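Local coordinates for Amy13K (Eubacterium rectale DSM 17629, PDB 6B3P), which binds maltooligosaccharides through two family 26 carbohydrate-binding modules, probably helping a surface-anchored alpha-amylase hold starch, at residues Lys80-Tyr85 and Ser181-Ser186. Sequence-based numbering, arbitrary orientation.
Sequences KAEAEY and SVTSTS. With FMT (formic acid), chain B.
Glu-84 reaches across to Thr-185 with both carboxylate oxygens. Its CG lies anti to the backbone N (chi1 -177°) and the extended chain puts the carboxylate at Thr-185, the two side chains crossing at about a right angle. OE2 accepts from OG1 of Thr-185 at 2.6 Å through its syn lone pair, while OE1 takes the Thr-185 backbone N at 3.0 Å, also on the syn side but 24° out of the carboxylate plane. This two-point grip fixes the rotation of the carboxylate, and Asn-6 ND2 is a second donor to OE2. With an alanine in place of this glutamate, the Thr-185 N and hydroxyl would probably lose the carboxylate they share, and a gap would open beside CB of Ser-184. Glu-82 makes a looser approach: its OE2 stands 3.6 Å from Thr-183 CA, and water 1 donates both to that oxygen and to Thr-183 O. The stronger partner of OE2 is Lys-160, in a salt bridge. Ser-184 OG accepts from Ser-186 N, closing an ST turn within the loop. Strand 82-87, parallel to strand 2-8, here meets the loop between strands 178-180 and 188-192, consistent with an interface between the two starch-binding modules; Thr-185 also bonds through its backbone to Val-102 of strand 101-108.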
loop_
_atom_site.group_PDB
_atom_site.type_symbol
_atom_site.label_atom_id
_atom_site.label_comp_id
_atom_site.label_asym_id
_atom_site.label_seq_id
_atom_site.Cartn_x
_atom_site.Cartn_y
_atom_site.Cartn_z
ATOM N N LYS A 80 -3.882 14.426 -11.159
ATOM C CA LYS A 80 -2.750 13.804 -10.471
ATOM C C LYS A 80 -2.725 12.291 -10.678
ATOM O O LYS A 80 -3.765 11.667 -10.883
ATOM C CB LYS A 80 -2.794 14.113 -8.972
ATOM C CG LYS A 80 -2.810 15.599 -8.628
ATOM C CD LYS A 80 -1.540 16.311 -9.077
ATOM C CE LYS A 80 -1.549 17.768 -8.634
ATOM N NZ LYS A 80 -0.276 18.489 -8.933
ATOM N N ALA A 81 -1.530 11.711 -10.614
ATOM C CA ALA A 81 -1.356 10.266 -10.754
ATOM C C ALA A 81 -1.416 9.583 -9.389
ATOM O O ALA A 81 -1.809 8.423 -9.281
ATOM C CB ALA A 81 -0.036 9.955 -11.445
ATOM N N GLU A 82 -1.020 10.313 -8.352
ATOM C CA GLU A 82 -1.044 9.795 -6.988
ATOM C C GLU A 82 -1.099 10.936 -5.983
ATOM O O GLU A 82 -0.772 12.074 -6.314
ATOM C CB GLU A 82 0.184 8.927 -6.721
ATOM C CG GLU A 82 1.502 9.662 -6.882
ATOM C CD GLU A 82 2.685 8.719 -6.911
ATOM O OE1 GLU A 82 2.859 8.003 -7.919
ATOM O OE2 GLU A 82 3.440 8.689 -5.922
ATOM N N ALA A 83 -1.503 10.626 -4.755
ATOM C CA ALA A 83 -1.545 11.623 -3.691
ATOM C C ALA A 83 -1.574 10.960 -2.319
ATOM O O ALA A 83 -2.387 10.069 -2.075
ATOM C CB ALA A 83 -2.755 12.532 -3.860
ATOM N N GLU A 84 -0.672 11.384 -1.438
ATOM C CA GLU A 84 -0.709 10.962 -0.041
ATOM C C GLU A 84 -0.876 12.170 0.868
ATOM O O GLU A 84 -0.150 13.157 0.737
ATOM C CB GLU A 84 0.552 10.192 0.348
ATOM C CG GLU A 84 0.500 9.683 1.783
ATOM C CD GLU A 84 1.576 8.665 2.106
ATOM O OE1 GLU A 84 2.531 8.521 1.316
ATOM O OE2 GLU A 84 1.462 8.006 3.161
ATOM N N TYR A 85 -1.831 12.077 1.789
ATOM C CA TYR A 85 -2.122 13.157 2.723
ATOM C C TYR A 85 -1.882 12.718 4.162
ATOM O O TYR A 85 -2.070 11.551 4.508
ATOM C CB TYR A 85 -3.571 13.629 2.573
ATOM C CG TYR A 85 -3.878 14.320 1.265
ATOM C CD1 TYR A 85 -3.651 15.679 1.104
ATOM C CD2 TYR A 85 -4.411 13.614 0.195
ATOM C CE1 TYR A 85 -3.937 16.314 -0.089
ATOM C CE2 TYR A 85 -4.700 14.239 -1.001
ATOM C CZ TYR A 85 -4.462 15.589 -1.139
ATOM O OH TYR A 85 -4.749 16.217 -2.330
ATOM N N SER A 181 5.929 0.464 -8.530
ATOM C CA SER A 181 5.729 1.897 -8.356
ATOM C C SER A 181 5.327 2.186 -6.916
ATOM O O SER A 181 4.250 1.787 -6.473
ATOM C CB SER A 181 4.661 2.424 -9.317
ATOM O OG SER A 181 5.080 2.301 -10.665
ATOM N N VAL A 182 6.199 2.871 -6.185
ATOM C CA VAL A 182 5.905 3.270 -4.812
ATOM C C VAL A 182 5.049 4.533 -4.840
ATOM O O VAL A 182 5.523 5.606 -5.212
ATOM C CB VAL A 182 7.196 3.509 -3.996
ATOM C CG1 VAL A 182 6.862 3.882 -2.557
ATOM C CG2 VAL A 182 8.083 2.264 -4.032
ATOM N N THR A 183 3.786 4.389 -4.446
ATOM C CA THR A 183 2.805 5.466 -4.543
ATOM C C THR A 183 2.468 6.070 -3.182
ATOM O O THR A 183 1.691 7.019 -3.093
ATOM C CB THR A 183 1.504 4.962 -5.198
ATOM O OG1 THR A 183 1.024 3.813 -4.488
ATOM C CG2 THR A 183 1.755 4.590 -6.655
ATOM N N SER A 184 3.054 5.520 -2.122
ATOM C CA SER A 184 2.807 6.012 -0.772
ATOM C C SER A 184 3.776 5.370 0.213
ATOM O O SER A 184 4.560 4.498 -0.159
ATOM C CB SER A 184 1.369 5.723 -0.348
ATOM O OG SER A 184 1.222 4.374 0.058
ATOM N N THR A 185 3.709 5.799 1.470
ATOM C CA THR A 185 4.573 5.259 2.515
ATOM C C THR A 185 4.168 3.845 2.942
ATOM O O THR A 185 4.886 3.193 3.702
ATOM C CB THR A 185 4.573 6.167 3.761
ATOM O OG1 THR A 185 3.224 6.402 4.187
ATOM C CG2 THR A 185 5.240 7.498 3.457
ATOM N N SER A 186 3.020 3.380 2.462
ATOM C CA SER A 186 2.539 2.036 2.784
ATOM C C SER A 186 1.947 1.357 1.549
ATOM O O SER A 186 0.805 0.898 1.561
ATOM C CB SER A 186 1.503 2.094 3.907
ATOM O OG SER A 186 0.412 2.924 3.549
HETATM C C FMT B . 1.085 13.540 -9.445
HETATM O O1 FMT B . 0.791 12.417 -9.054
HETATM O O2 FMT B . 1.149 13.811 -10.644
HETATM O O HOH W 1 2.373 9.674 -3.150
HETATM O O HOH W 2 -1.104 7.185 -2.478
#